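PDB 6F2P: paenibacillus xanthan lyase from Paenibacillus, which catalyses the eliminative cleavage of the polysaccharide xanthan, probably at the linkage of the terminal mannose to glucuronic acid in its side chains. Local coordinates for residues 836-841 and 865-870; 811-816 and 871-876; 547-552 and 626-631; 491-496 and 619-624. All blocks are in the same frame, centred on the assembly; numbering follows the deposited sequence. Where two conformers were deposited one is given.

Contact 1: 836-841 and 865-870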
loop_
_atom_site.group_PDB
_atom_site.type_symbol
_atom_site.label_atom_id
_atom_site.label_comp_id
_atom_site.label_asym_id
_atom_site.label_seq_id
_atom_site.Cartn_x
_atom_site.Cartn_y
_atom_site.Cartn_z
ATOM N N LEU A 836 26.889 18.511 11.107
ATOM C CA LEU A 836 26.477 17.527 10.116
ATOM C C LEU A 836 26.673 16.105 10.630
ATOM O O LEU A 836 27.696 15.784 11.242
ATOM C CB LEU A 836 27.270 17.707 8.824
ATOM C CG LEU A 836 27.090 16.612 7.771
ATOM C CD1 LEU A 836 25.729 16.732 7.090
ATOM C CD2 LEU A 836 28.209 16.660 6.757
ATOM N N SER A 837 25.679 15.259 10.391
ATOM C CA SER A 837 25.817 13.833 10.643
ATOM C C SER A 837 25.365 13.083 9.400
ATOM O O SER A 837 24.537 13.578 8.637
ATOM C CB SER A 837 25.001 13.393 11.865
ATOM O OG SER A 837 23.604 13.548 11.663
ATOM N N ILE A 838 25.927 11.901 9.180
ATOM C CA ILE A 838 25.490 11.054 8.086
ATOM C C ILE A 838 25.178 9.700 8.674
ATOM O O ILE A 838 26.014 9.110 9.356
ATOM C CB ILE A 838 26.575 10.905 6.999
ATOM C CG1 ILE A 838 26.870 12.256 6.347
ATOM C CG2 ILE A 838 26.142 9.904 5.943
ATOM C CD1 ILE A 838 28.083 12.249 5.452
ATOM N N ASN A 839 23.965 9.218 8.426
ATOM C CA ASN A 839 23.546 7.910 8.916
ATOM C C ASN A 839 23.737 7.712 10.422
ATOM O O ASN A 839 23.983 6.595 10.879
ATOM C CB ASN A 839 24.249 6.797 8.135
ATOM C CG ASN A 839 23.622 6.559 6.779
ATOM O OD1 ASN A 839 22.975 7.442 6.213
ATOM N ND2 ASN A 839 23.789 5.351 6.258
ATOM N N GLY A 840 23.631 8.800 11.185
ATOM C CA GLY A 840 23.728 8.734 12.633
ATOM C C GLY A 840 25.119 8.998 13.189
ATOM O O GLY A 840 25.317 9.031 14.405
ATOM N N THR A 841 26.082 9.185 12.292
ATOM C CA THR A 841 27.462 9.467 12.663
ATOM C C THR A 841 27.766 10.933 12.378
ATOM O O THR A 841 27.636 11.378 11.237
ATOM C CB THR A 841 28.432 8.610 11.817
ATOM O OG1 THR A 841 28.132 7.219 11.984
ATOM C CG2 THR A 841 29.882 8.880 12.197
ATOM N N TYR A 865 33.820 11.460 5.087
ATOM C CA TYR A 865 32.981 10.309 5.396
ATOM C C TYR A 865 33.179 9.212 4.364
ATOM O O TYR A 865 33.348 9.481 3.169
ATOM C CB TYR A 865 31.509 10.712 5.418
ATOM C CG TYR A 865 30.565 9.647 5.955
ATOM C CD1 TYR A 865 30.261 9.585 7.308
ATOM C CD2 TYR A 865 29.967 8.720 5.107
ATOM C CE1 TYR A 865 29.397 8.625 7.805
ATOM C CE2 TYR A 865 29.102 7.758 5.594
ATOM C CZ TYR A 865 28.818 7.715 6.948
ATOM O OH TYR A 865 27.950 6.763 7.453
ATOM N N SER A 866 33.143 7.966 4.823
ATOM C CA SER A 866 33.341 6.842 3.923
ATOM C C SER A 866 32.022 6.162 3.550
ATOM O O SER A 866 31.332 5.602 4.404
ATOM C CB SER A 866 34.321 5.841 4.526
ATOM O OG SER A 866 34.621 4.823 3.589
ATOM N N PHE A 867 31.680 6.236 2.266
ATOM C CA PHE A 867 30.470 5.619 1.747
ATOM C C PHE A 867 30.864 4.317 1.080
ATOM O O PHE A 867 31.359 4.313 -0.048
ATOM C CB PHE A 867 29.785 6.542 0.744
ATOM C CG PHE A 867 29.541 7.934 1.270
ATOM C CD1 PHE A 867 30.557 8.888 1.264
ATOM C CD2 PHE A 867 28.292 8.294 1.769
ATOM C CE1 PHE A 867 30.332 10.173 1.747
ATOM C CE2 PHE A 867 28.062 9.577 2.253
ATOM C CZ PHE A 867 29.083 10.517 2.240
ATOM N N THR A 868 30.645 3.216 1.793
ATOM C CA THR A 868 31.164 1.908 1.400
ATOM C C THR A 868 30.420 1.345 0.202
ATOM O O THR A 868 31.000 0.660 -0.641
ATOM C CB THR A 868 31.057 0.904 2.563
ATOM O OG1 THR A 868 29.679 0.721 2.911
ATOM C CG2 THR A 868 31.812 1.418 3.785
ATOM N N SER A 869 29.128 1.647 0.132
ATOM C CA SER A 869 28.264 1.149 -0.929
ATOM C C SER A 869 27.490 2.309 -1.552
ATOM O O SER A 869 27.220 3.313 -0.886
ATOM C CB SER A 869 27.294 0.102 -0.370
ATOM O OG SER A 869 26.563 0.631 0.722
ATOM N N PRO A 870 27.135 2.183 -2.838
ATOM C CA PRO A 870 26.380 3.246 -3.491
ATOM C C PRO A 870 24.915 3.133 -3.095
ATOM O O PRO A 870 24.388 2.021 -2.988
ATOM C CB PRO A 870 26.559 2.929 -4.974
ATOM C CG PRO A 870 26.699 1.449 -5.014
ATOM C CD PRO A 870 27.395 1.049 -3.743
#
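Ile838 and Tyr865 meet across the interior of a beta sandwich, where strand 832-838 of one sheet faces strand 857-867 of the other, close to the point at which the first strand turns back. On the side of 836-841, Ile838 makes most of the contact. Its CG2 methyl is anti to the backbone N (CG1 at chi1 -64°) and lies over one face of the Tyr865 ring, 3.8 Å from the centroid and 20° off the normal, a CH-pi contact. The other branch runs back along the tyrosine, so that Ile838 CD1 touches Tyr865 CG at 3.6 Å and also reaches Phe867 CZ at 3.8 Å. The two aromatics are fitted to each other as well: Tyr865 CD2 stands above the centre of the Phe867 ring. Phe875, Val843 and Val821 pack further around Ile838. Next comes Asn839, whose CB passes Tyr865 OH at 3.8 Å while its OD1 takes a hydrogen bond from the backbone N of Leu874. Asn839 and Gly840 are the two central residues of a type I' turn, the tight hairpin connection to strand 841-848. Gly840 has a positive phi of 94°, where a CB would press on the carbonyl O of Asn839. Two backbone bonds close the turn, from Ile838 N to Thr841 O (2.7 Å) and from Thr841 N to Ile838 O (2.9 Å). Thr841 then comes back beside the tyrosine and meets it at the rim instead of over the face, its CB near the ring plane and 4.1 Å from Tyr865 CE1.

Contact 2: 811-816 and 871-876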
loop_
_atom_site.group_PDB
_atom_site.type_symbol
_atom_site.label_atom_id
_atom_site.label_comp_id
_atom_site.label_asym_id
_atom_site.label_seq_id
_atom_site.Cartn_x
_atom_site.Cartn_y
_atom_site.Cartn_z
ATOM N N LEU A 811 20.302 11.892 0.123
ATOM C CA LEU A 811 21.132 12.116 -1.051
ATOM C C LEU A 811 21.490 10.783 -1.690
ATOM O O LEU A 811 21.819 9.817 -0.994
ATOM C CB LEU A 811 22.417 12.855 -0.668
ATOM C CG LEU A 811 22.385 14.353 -0.334
ATOM C CD1 LEU A 811 21.487 14.669 0.869
ATOM C CD2 LEU A 811 23.810 14.860 -0.096
ATOM N N ASP A 812 21.421 10.728 -3.015
ATOM C CA ASP A 812 21.837 9.538 -3.741
ATOM C C ASP A 812 23.342 9.593 -4.036
ATOM O O ASP A 812 23.781 10.315 -4.932
ATOM C CB ASP A 812 21.047 9.411 -5.045
ATOM C CG ASP A 812 21.259 8.074 -5.729
ATOM O OD1 ASP A 812 22.107 7.282 -5.253
ATOM O OD2 ASP A 812 20.582 7.819 -6.751
ATOM N N VAL A 813 24.129 8.835 -3.275
ATOM C CA VAL A 813 25.567 8.752 -3.508
ATOM C C VAL A 813 25.839 7.626 -4.504
ATOM O O VAL A 813 25.877 6.445 -4.139
ATOM C CB VAL A 813 26.338 8.512 -2.199
ATOM C CG1 VAL A 813 27.849 8.426 -2.460
ATOM C CG2 VAL A 813 26.016 9.611 -1.191
ATOM N N THR A 814 26.036 8.006 -5.763
ATOM C CA THR A 814 26.020 7.061 -6.878
ATOM C C THR A 814 27.321 6.298 -7.095
ATOM O O THR A 814 27.356 5.344 -7.872
ATOM C CB THR A 814 25.668 7.777 -8.182
ATOM O OG1 THR A 814 26.708 8.708 -8.504
ATOM C CG2 THR A 814 24.343 8.525 -8.033
ATOM N N GLN A 815 28.388 6.727 -6.427
ATOM C CA GLN A 815 29.688 6.067 -6.536
ATOM C C GLN A 815 30.278 5.879 -5.151
ATOM O O GLN A 815 30.504 6.855 -4.435
ATOM C CB GLN A 815 30.662 6.888 -7.393
ATOM C CG GLN A 815 30.221 7.075 -8.829
ATOM C CD GLN A 815 30.117 5.755 -9.570
ATOM O OE1 GLN A 815 30.821 4.795 -9.254
ATOM N NE2 GLN A 815 29.241 5.703 -10.564
ATOM N N PRO A 816 30.537 4.624 -4.768
ATOM C CA PRO A 816 31.157 4.369 -3.466
ATOM C C PRO A 816 32.519 5.041 -3.387
ATOM O O PRO A 816 33.224 5.106 -4.390
ATOM C CB PRO A 816 31.315 2.845 -3.446
ATOM C CG PRO A 816 31.302 2.439 -4.881
ATOM C CD PRO A 816 30.382 3.396 -5.565
ATOM N N GLY A 871 24.272 4.272 -2.870
ATOM C CA GLY A 871 22.875 4.286 -2.511
ATOM C C GLY A 871 22.531 5.560 -1.782
ATOM O O GLY A 871 23.293 6.527 -1.820
ATOM N N SER A 872 21.387 5.556 -1.108
ATOM C CA SER A 872 20.932 6.734 -0.389
ATOM C C SER A 872 21.611 6.859 0.973
ATOM O O SER A 872 21.890 5.858 1.638
ATOM C CB SER A 872 19.410 6.705 -0.236
ATOM O OG SER A 872 18.778 6.753 -1.506
ATOM N N TYR A 873 21.899 8.097 1.363
ATOM C CA TYR A 873 22.464 8.385 2.676
ATOM C C TYR A 873 21.732 9.567 3.293
ATOM O O TYR A 873 21.323 10.489 2.591
ATOM C CB TYR A 873 23.965 8.680 2.577
ATOM C CG TYR A 873 24.806 7.460 2.270
ATOM C CD1 TYR A 873 24.927 6.982 0.971
ATOM C CD2 TYR A 873 25.479 6.786 3.281
ATOM C CE1 TYR A 873 25.679 5.868 0.688
ATOM C CE2 TYR A 873 26.243 5.669 3.007
ATOM C CZ TYR A 873 26.341 5.215 1.709
ATOM O OH TYR A 873 27.103 4.101 1.431
ATOM N N LEU A 874 21.555 9.539 4.606
ATOM C CA LEU A 874 20.859 10.621 5.277
ATOM C C LEU A 874 21.843 11.659 5.819
ATOM O O LEU A 874 22.620 11.385 6.739
ATOM C CB LEU A 874 19.972 10.081 6.398
ATOM C CG LEU A 874 19.020 8.944 6.026
ATOM C CD1 LEU A 874 18.451 8.317 7.298
ATOM C CD2 LEU A 874 17.909 9.447 5.111
ATOM N N PHE A 875 21.801 12.850 5.229
ATOM C CA PHE A 875 22.618 13.973 5.664
ATOM C C PHE A 875 21.779 14.852 6.580
ATOM O O PHE A 875 20.837 15.507 6.129
ATOM C CB PHE A 875 23.065 14.808 4.459
ATOM C CG PHE A 875 24.145 14.171 3.620
ATOM C CD1 PHE A 875 23.953 12.942 3.018
ATOM C CD2 PHE A 875 25.337 14.841 3.390
ATOM C CE1 PHE A 875 24.941 12.379 2.230
ATOM C CE2 PHE A 875 26.323 14.288 2.608
ATOM C CZ PHE A 875 26.128 13.056 2.024
ATOM N N ARG A 876 22.119 14.872 7.864
ATOM C CA ARG A 876 21.373 15.672 8.837
ATOM C C ARG A 876 22.170 16.886 9.311
ATOM O O ARG A 876 23.346 16.771 9.679
ATOM C CB ARG A 876 20.973 14.815 10.039
ATOM C CG ARG A 876 20.465 15.619 11.216
ATOM C CD ARG A 876 20.052 14.721 12.371
ATOM N NE ARG A 876 19.096 13.699 11.956
ATOM C CZ ARG A 876 18.267 13.067 12.784
ATOM N NH1 ARG A 876 18.265 13.357 14.077
ATOM N NH2 ARG A 876 17.430 12.150 12.315
#
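Leu811 sets its CD2 methyl squarely over the centre of the Phe875 ring, 3.4 Å from the centroid and only 5° off the normal, a CH-pi contact in which the two side chains cross at about a right angle. Leu811 CD1 lies nearer the rim, by Phe875 CD1. On the same face of the sheet Val813 CG2, beside its own backbone N, touches Tyr873 CD1 at 3.6 Å. Four backbone hydrogen bonds set the antiparallel register, joining Leu811 with Tyr873 and Val813 with Gly871, each in both directions; Phe875, two residues on from Tyr873, is bonded through its backbone to Phe809. Beyond them, in strand 891-900, Phe896 packs against Leu811, and Leu898 against Val813 and Phe875, while Tyr873 OH is hydrogen-bonded to Ser869 O. A serine in place of Phe875 would probably leave the Leu811 methyls without their flat partner and open a gap beside Leu898. On the opposite face Asp812 and Ser872 make polar contacts: Asp812 bonds to Tyr705 and forms a salt bridge with Lys734, and Ser872 bonds to Thr703. The pair thus divides its chemistry, apolar toward the sandwich interior and, through Asp812 and Ser872, polar toward strands 703-708 and 731-736 of a different sheet.

Contact 3: 547-552 and 626-631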
loop_
_atom_site.group_PDB
_atom_site.type_symbol
_atom_site.label_atom_id
_atom_site.label_comp_id
_atom_site.label_asym_id
_atom_site.label_seq_id
_atom_site.Cartn_x
_atom_site.Cartn_y
_atom_site.Cartn_z
ATOM N N TYR A 547 0.715 -33.267 4.077
ATOM C CA TYR A 547 -0.380 -32.628 3.384
ATOM C C TYR A 547 -1.711 -32.970 4.042
ATOM O O TYR A 547 -1.798 -33.903 4.841
ATOM C CB TYR A 547 -0.377 -32.985 1.894
ATOM C CG TYR A 547 -0.242 -34.461 1.585
ATOM C CD1 TYR A 547 1.006 -35.077 1.560
ATOM C CD2 TYR A 547 -1.359 -35.234 1.288
ATOM C CE1 TYR A 547 1.133 -36.429 1.265
ATOM C CE2 TYR A 547 -1.244 -36.577 0.993
ATOM C CZ TYR A 547 0.002 -37.173 0.979
ATOM O OH TYR A 547 0.122 -38.519 0.681
ATOM N N ILE A 548 -2.734 -32.190 3.712
ATOM C CA ILE A 548 -4.060 -32.351 4.274
ATOM C C ILE A 548 -5.057 -32.035 3.167
ATOM O O ILE A 548 -4.827 -31.129 2.363
ATOM C CB ILE A 548 -4.282 -31.369 5.453
ATOM C CG1 ILE A 548 -3.388 -31.721 6.640
ATOM C CG2 ILE A 548 -5.734 -31.370 5.909
ATOM C CD1 ILE A 548 -3.645 -30.870 7.864
ATOM N N HIS A 549 -6.158 -32.776 3.115
ATOM C CA HIS A 549 -7.235 -32.446 2.197
ATOM C C HIS A 549 -8.552 -32.377 2.963
ATOM O O HIS A 549 -8.928 -33.322 3.652
ATOM C CB HIS A 549 -7.325 -33.468 1.067
ATOM C CG HIS A 549 -8.426 -33.194 0.090
ATOM N ND1 HIS A 549 -9.740 -33.528 0.337
ATOM C CD2 HIS A 549 -8.410 -32.612 -1.134
ATOM C CE1 HIS A 549 -10.485 -33.167 -0.692
ATOM N NE2 HIS A 549 -9.703 -32.609 -1.599
ATOM N N LEU A 550 -9.234 -31.241 2.849
ATOM C CA LEU A 550 -10.532 -31.041 3.470
ATOM C C LEU A 550 -11.573 -30.884 2.376
ATOM O O LEU A 550 -11.485 -29.958 1.569
ATOM C CB LEU A 550 -10.525 -29.790 4.348
ATOM C CG LEU A 550 -11.925 -29.410 4.849
ATOM C CD1 LEU A 550 -12.512 -30.553 5.648
ATOM C CD2 LEU A 550 -11.924 -28.124 5.674
ATOM N N ALA A 551 -12.557 -31.779 2.344
ATOM C CA ALA A 551 -13.527 -31.782 1.253
ATOM C C ALA A 551 -14.543 -30.657 1.421
ATOM O O ALA A 551 -14.983 -30.365 2.530
ATOM C CB ALA A 551 -14.219 -33.135 1.148
ATOM N N GLY A 552 -14.903 -30.016 0.315
ATOM C CA GLY A 552 -15.805 -28.882 0.368
ATOM C C GLY A 552 -17.255 -29.306 0.435
ATOM O O GLY A 552 -17.626 -30.352 -0.102
ATOM N N SER A 626 -5.833 -36.617 -4.159
ATOM C CA SER A 626 -4.668 -37.228 -4.798
ATOM C C SER A 626 -3.806 -36.171 -5.462
ATOM O O SER A 626 -2.578 -36.295 -5.505
ATOM C CB SER A 626 -5.085 -38.267 -5.840
ATOM O OG SER A 626 -5.776 -37.650 -6.910
ATOM N N ALA A 627 -4.459 -35.141 -5.990
ATOM C CA ALA A 627 -3.751 -34.027 -6.601
ATOM C C ALA A 627 -2.930 -33.311 -5.532
ATOM O O ALA A 627 -1.765 -32.953 -5.762
ATOM C CB ALA A 627 -4.728 -33.069 -7.271
ATOM N N VAL A 628 -3.538 -33.117 -4.362
ATOM C CA VAL A 628 -2.827 -32.516 -3.237
ATOM C C VAL A 628 -1.584 -33.332 -2.902
ATOM O O VAL A 628 -0.475 -32.794 -2.823
ATOM C CB VAL A 628 -3.709 -32.394 -1.989
ATOM C CG1 VAL A 628 -2.864 -31.972 -0.797
ATOM C CG2 VAL A 628 -4.835 -31.401 -2.239
ATOM N N ALA A 629 -1.781 -34.634 -2.722
ATOM C CA ALA A 629 -0.676 -35.552 -2.509
ATOM C C ALA A 629 0.347 -35.396 -3.631
ATOM O O ALA A 629 1.557 -35.316 -3.389
ATOM C CB ALA A 629 -1.189 -36.975 -2.455
ATOM N N SER A 630 -0.148 -35.331 -4.862
ATOM C CA SER A 630 0.726 -35.236 -6.026
ATOM C C SER A 630 1.598 -33.978 -5.971
ATOM O O SER A 630 2.792 -34.027 -6.268
ATOM C CB SER A 630 -0.099 -35.276 -7.310
ATOM O OG SER A 630 0.725 -35.094 -8.444
ATOM N N TYR A 631 0.994 -32.862 -5.570
ATOM C CA TYR A 631 1.717 -31.606 -5.399
ATOM C C TYR A 631 2.785 -31.749 -4.322
ATOM O O TYR A 631 3.905 -31.276 -4.489
ATOM C CB TYR A 631 0.747 -30.478 -5.034
ATOM C CG TYR A 631 1.312 -29.068 -5.113
ATOM C CD1 TYR A 631 2.107 -28.551 -4.094
ATOM C CD2 TYR A 631 1.013 -28.238 -6.190
ATOM C CE1 TYR A 631 2.610 -27.251 -4.158
ATOM C CE2 TYR A 631 1.510 -26.938 -6.264
ATOM C CZ TYR A 631 2.308 -26.452 -5.247
ATOM O OH TYR A 631 2.806 -25.162 -5.323
#
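The strand carrying Tyr547 and His549 runs nearly antiparallel to the helix carrying Val628 and Ala629, at 160° and with the two short axes 8.2 Å apart. The helix lies on the sheet through apolar contacts. Tyr547 holds its ring in the crowded position between the backbone N and the carbonyl carbon (chi1 49°), which lays one face against the helix. Ala629 CA sits over that face, 3.8 Å from the centroid and offset toward the rim, while Ala629 CB touches Tyr547 CE2 at 3.5 Å. Val628 fits between the two strand side chains that point toward the helix. Its CG1 meets Tyr547 CB at 3.8 Å, and its CG2 meets His549 at the ring edge, near the ring plane and 3.9 Å from CD2. The weak hydrogen bonds of His549 NE2, to Asp558 and to the carbonyl O of Lys623, may help to orient the imidazole. An alanine at Tyr547 would keep the CB beside Val628 but is likely to leave Ala629 CA and CB without the aromatic face that covers them. Strand 545-550 lies between strands 525-527 and 559-563 of the large antiparallel sheet. Ile548 points away from the helix, onto Leu525, Val527, Tyr561 and Phe563. Helix 625-633, which follows strand 613-621 in the chain, lies on the opposite face, the one bearing Tyr547 and His549.

Contact 4: 491-496 and 619-624. With CA (calcium ion), chain B.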
loop_
_atom_site.group_PDB
_atom_site.type_symbol
_atom_site.label_atom_id
_atom_site.label_comp_id
_atom_site.label_asym_id
_atom_site.label_seq_id
_atom_site.Cartn_x
_atom_site.Cartn_y
_atom_site.Cartn_z
ATOM N N ASP A 491 -2.185 -21.192 -8.950
ATOM C CA ASP A 491 -3.136 -22.099 -8.313
ATOM C C ASP A 491 -2.690 -22.480 -6.911
ATOM O O ASP A 491 -3.175 -23.451 -6.350
ATOM C CB ASP A 491 -3.355 -23.360 -9.161
ATOM C CG ASP A 491 -2.063 -24.131 -9.427
ATOM O OD1 ASP A 491 -0.977 -23.676 -9.006
ATOM O OD2 ASP A 491 -2.133 -25.179 -10.101
ATOM N N GLU A 492 -1.757 -21.721 -6.352
ATOM C CA GLU A 492 -1.337 -21.950 -4.977
ATOM C C GLU A 492 -1.062 -20.637 -4.278
ATOM O O GLU A 492 -0.755 -19.633 -4.922
ATOM C CB GLU A 492 -0.082 -22.828 -4.911
ATOM C CG GLU A 492 1.157 -22.219 -5.542
ATOM C CD GLU A 492 1.317 -22.605 -7.005
ATOM O OE1 GLU A 492 0.821 -21.851 -7.865
ATOM O OE2 GLU A 492 1.932 -23.661 -7.299
ATOM N N ILE A 493 -1.187 -20.658 -2.954
ATOM C CA ILE A 493 -0.721 -19.564 -2.116
ATOM C C ILE A 493 0.290 -20.098 -1.115
ATOM O O ILE A 493 0.003 -21.036 -0.376
ATOM C CB ILE A 493 -1.864 -18.905 -1.333
ATOM C CG1 ILE A 493 -2.881 -18.294 -2.294
ATOM C CG2 ILE A 493 -1.311 -17.845 -0.400
ATOM C CD1 ILE A 493 -4.220 -18.965 -2.248
ATOM N N VAL A 494 1.483 -19.522 -1.100
ATOM C CA VAL A 494 2.463 -19.932 -0.109
ATOM C C VAL A 494 2.465 -18.914 1.020
ATOM O O VAL A 494 2.527 -17.704 0.773
ATOM C CB VAL A 494 3.877 -20.057 -0.705
ATOM C CG1 VAL A 494 4.869 -20.495 0.367
ATOM C CG2 VAL A 494 3.879 -21.036 -1.880
ATOM N N ALA A 495 2.385 -19.406 2.252
ATOM C CA ALA A 495 2.424 -18.552 3.433
ATOM C C ALA A 495 3.664 -18.876 4.260
ATOM O O ALA A 495 3.895 -20.037 4.611
ATOM C CB ALA A 495 1.158 -18.734 4.267
ATOM N N LEU A 496 4.459 -17.852 4.556
ATOM C CA LEU A 496 5.676 -18.029 5.331
ATOM C C LEU A 496 5.690 -17.123 6.544
ATOM O O LEU A 496 5.227 -15.982 6.491
ATOM C CB LEU A 496 6.906 -17.704 4.490
ATOM C CG LEU A 496 7.183 -18.505 3.221
ATOM C CD1 LEU A 496 8.555 -18.122 2.694
ATOM C CD2 LEU A 496 7.094 -20.001 3.483
ATOM N N LEU A 619 -1.409 -23.121 0.451
ATOM C CA LEU A 619 -2.821 -23.355 0.192
ATOM C C LEU A 619 -2.988 -23.878 -1.224
ATOM O O LEU A 619 -2.478 -23.287 -2.182
ATOM C CB LEU A 619 -3.638 -22.079 0.383
ATOM C CG LEU A 619 -3.700 -21.540 1.810
ATOM C CD1 LEU A 619 -4.583 -20.288 1.883
ATOM C CD2 LEU A 619 -4.197 -22.616 2.767
ATOM N N LEU A 620 -3.703 -24.990 -1.352
ATOM C CA LEU A 620 -3.956 -25.596 -2.648
ATOM C C LEU A 620 -5.453 -25.741 -2.861
ATOM O O LEU A 620 -6.003 -26.825 -2.669
ATOM C CB LEU A 620 -3.276 -26.966 -2.724
ATOM C CG LEU A 620 -1.748 -26.948 -2.594
ATOM C CD1 LEU A 620 -1.190 -28.356 -2.454
ATOM C CD2 LEU A 620 -1.097 -26.248 -3.788
ATOM N N PRO A 621 -6.126 -24.642 -3.247
ATOM C CA PRO A 621 -7.584 -24.689 -3.396
ATOM C C PRO A 621 -8.028 -25.588 -4.546
ATOM O O PRO A 621 -7.270 -25.775 -5.504
ATOM C CB PRO A 621 -7.960 -23.227 -3.704
ATOM C CG PRO A 621 -6.804 -22.412 -3.250
ATOM C CD PRO A 621 -5.593 -23.286 -3.459
ATOM N N ASN A 622 -9.234 -26.145 -4.431
ATOM C CA ASN A 622 -9.923 -26.725 -5.572
ATOM C C ASN A 622 -9.178 -27.916 -6.174
ATOM O O ASN A 622 -9.231 -28.166 -7.386
ATOM C CB ASN A 622 -10.152 -25.631 -6.627
ATOM C CG ASN A 622 -11.216 -26.000 -7.639
ATOM O OD1 ASN A 622 -12.171 -26.726 -7.333
ATOM N ND2 ASN A 622 -11.056 -25.506 -8.856
ATOM N N LYS A 623 -8.485 -28.660 -5.320
ATOM C CA LYS A 623 -7.779 -29.851 -5.783
ATOM C C LYS A 623 -8.297 -31.100 -5.093
ATOM O O LYS A 623 -8.671 -31.064 -3.918
ATOM C CB LYS A 623 -6.270 -29.727 -5.558
ATOM C CG LYS A 623 -5.522 -29.168 -6.735
ATOM C CD LYS A 623 -4.037 -28.939 -6.420
ATOM C CE LYS A 623 -3.302 -28.426 -7.654
ATOM N NZ LYS A 623 -4.175 -27.488 -8.437
ATOM N N THR A 624 -8.305 -32.205 -5.830
ATOM C CA THR A 624 -8.656 -33.489 -5.262
ATOM C C THR A 624 -7.599 -33.890 -4.253
ATOM O O THR A 624 -6.520 -33.295 -4.201
ATOM C CB THR A 624 -8.736 -34.575 -6.337
ATOM O OG1 THR A 624 -7.433 -34.794 -6.895
ATOM C CG2 THR A 624 -9.706 -34.160 -7.436
HETATM CA CA CA B . 1.311 -23.494 -9.714
HETATM O O HOH W 1 -4.986 -25.446 -6.627
#
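A calcium site sits at the turn before strand 493-501, and Asp491 and Glu492 supply three of its ligand atoms while strand 613-621 flanks them. Asp491 gives a single oxygen, OD1, at 2.4 Å from the calcium. Glu492 grips the ion with both OE1 and OE2, each at 2.5 Å, its chain bent at chi2 to bring the carboxylate round. Asp490, Gln636 and Glu651 complete the site. Both carboxylates have second-shell partners. Asp491 N donates to Glu492 OE1 from above the carboxylate plane (3.3 Å), and Tyr631 OH is hydrogen-bonded to Glu492 OE2. Asp491 OD2, turned from the metal, forms a long salt bridge of 3.5 Å with Lys623 NZ, which would partly offset the gathered negative charge. A water ties the same corner together: it donates to Asp491 O and Pro621 O and accepts from Lys623 NZ at 2.8 Å. Just behind the site the strands pair. Ile493 N donates to Leu619 O (3.0 Å), and Leu619 N donates back to Ile493 O. On the face bearing Ile493 and Leu619 the two side chains cross at a slant, CB to CB at 4.0 Å, with Phe380 and Phe382 of strand 380-385 against them. From the other side of the strand Leu620 CD2 reaches Glu492 CB at 3.7 Å. Because Gln636 and Glu651 belong to the strand region that follows, the calcium bridges the antiparallel super-sandwich domain of polysaccharide lyase family 8 to the beta-sandwich sheet that comes after it.

In the fold
The four contacts form two clusters. Contacts 1 and 2, with centres about 8 Å apart, belong to one beta sandwich: contact 2 pairs strands within a sheet and is buried, whereas contact 1 joins the two sheets where they meet a hairpin end and is partly exposed. They share the sheet with strands 832-838 and 871-882. Contacts 3 and 4, about 10 Å apart between centres, share the nine-stranded sheet of the super-sandwich domain and are both buried; strand 613-621 is followed, after a short loop, by helix 625-633. Contact 3 is apolar helix-on-sheet packing, contact 4 adds metal and charge. Contacts 2 and 4 rest on backbone pairing, contacts 1 and 3 on apolar and CH-pi packing without hydrogen bonds between their segments.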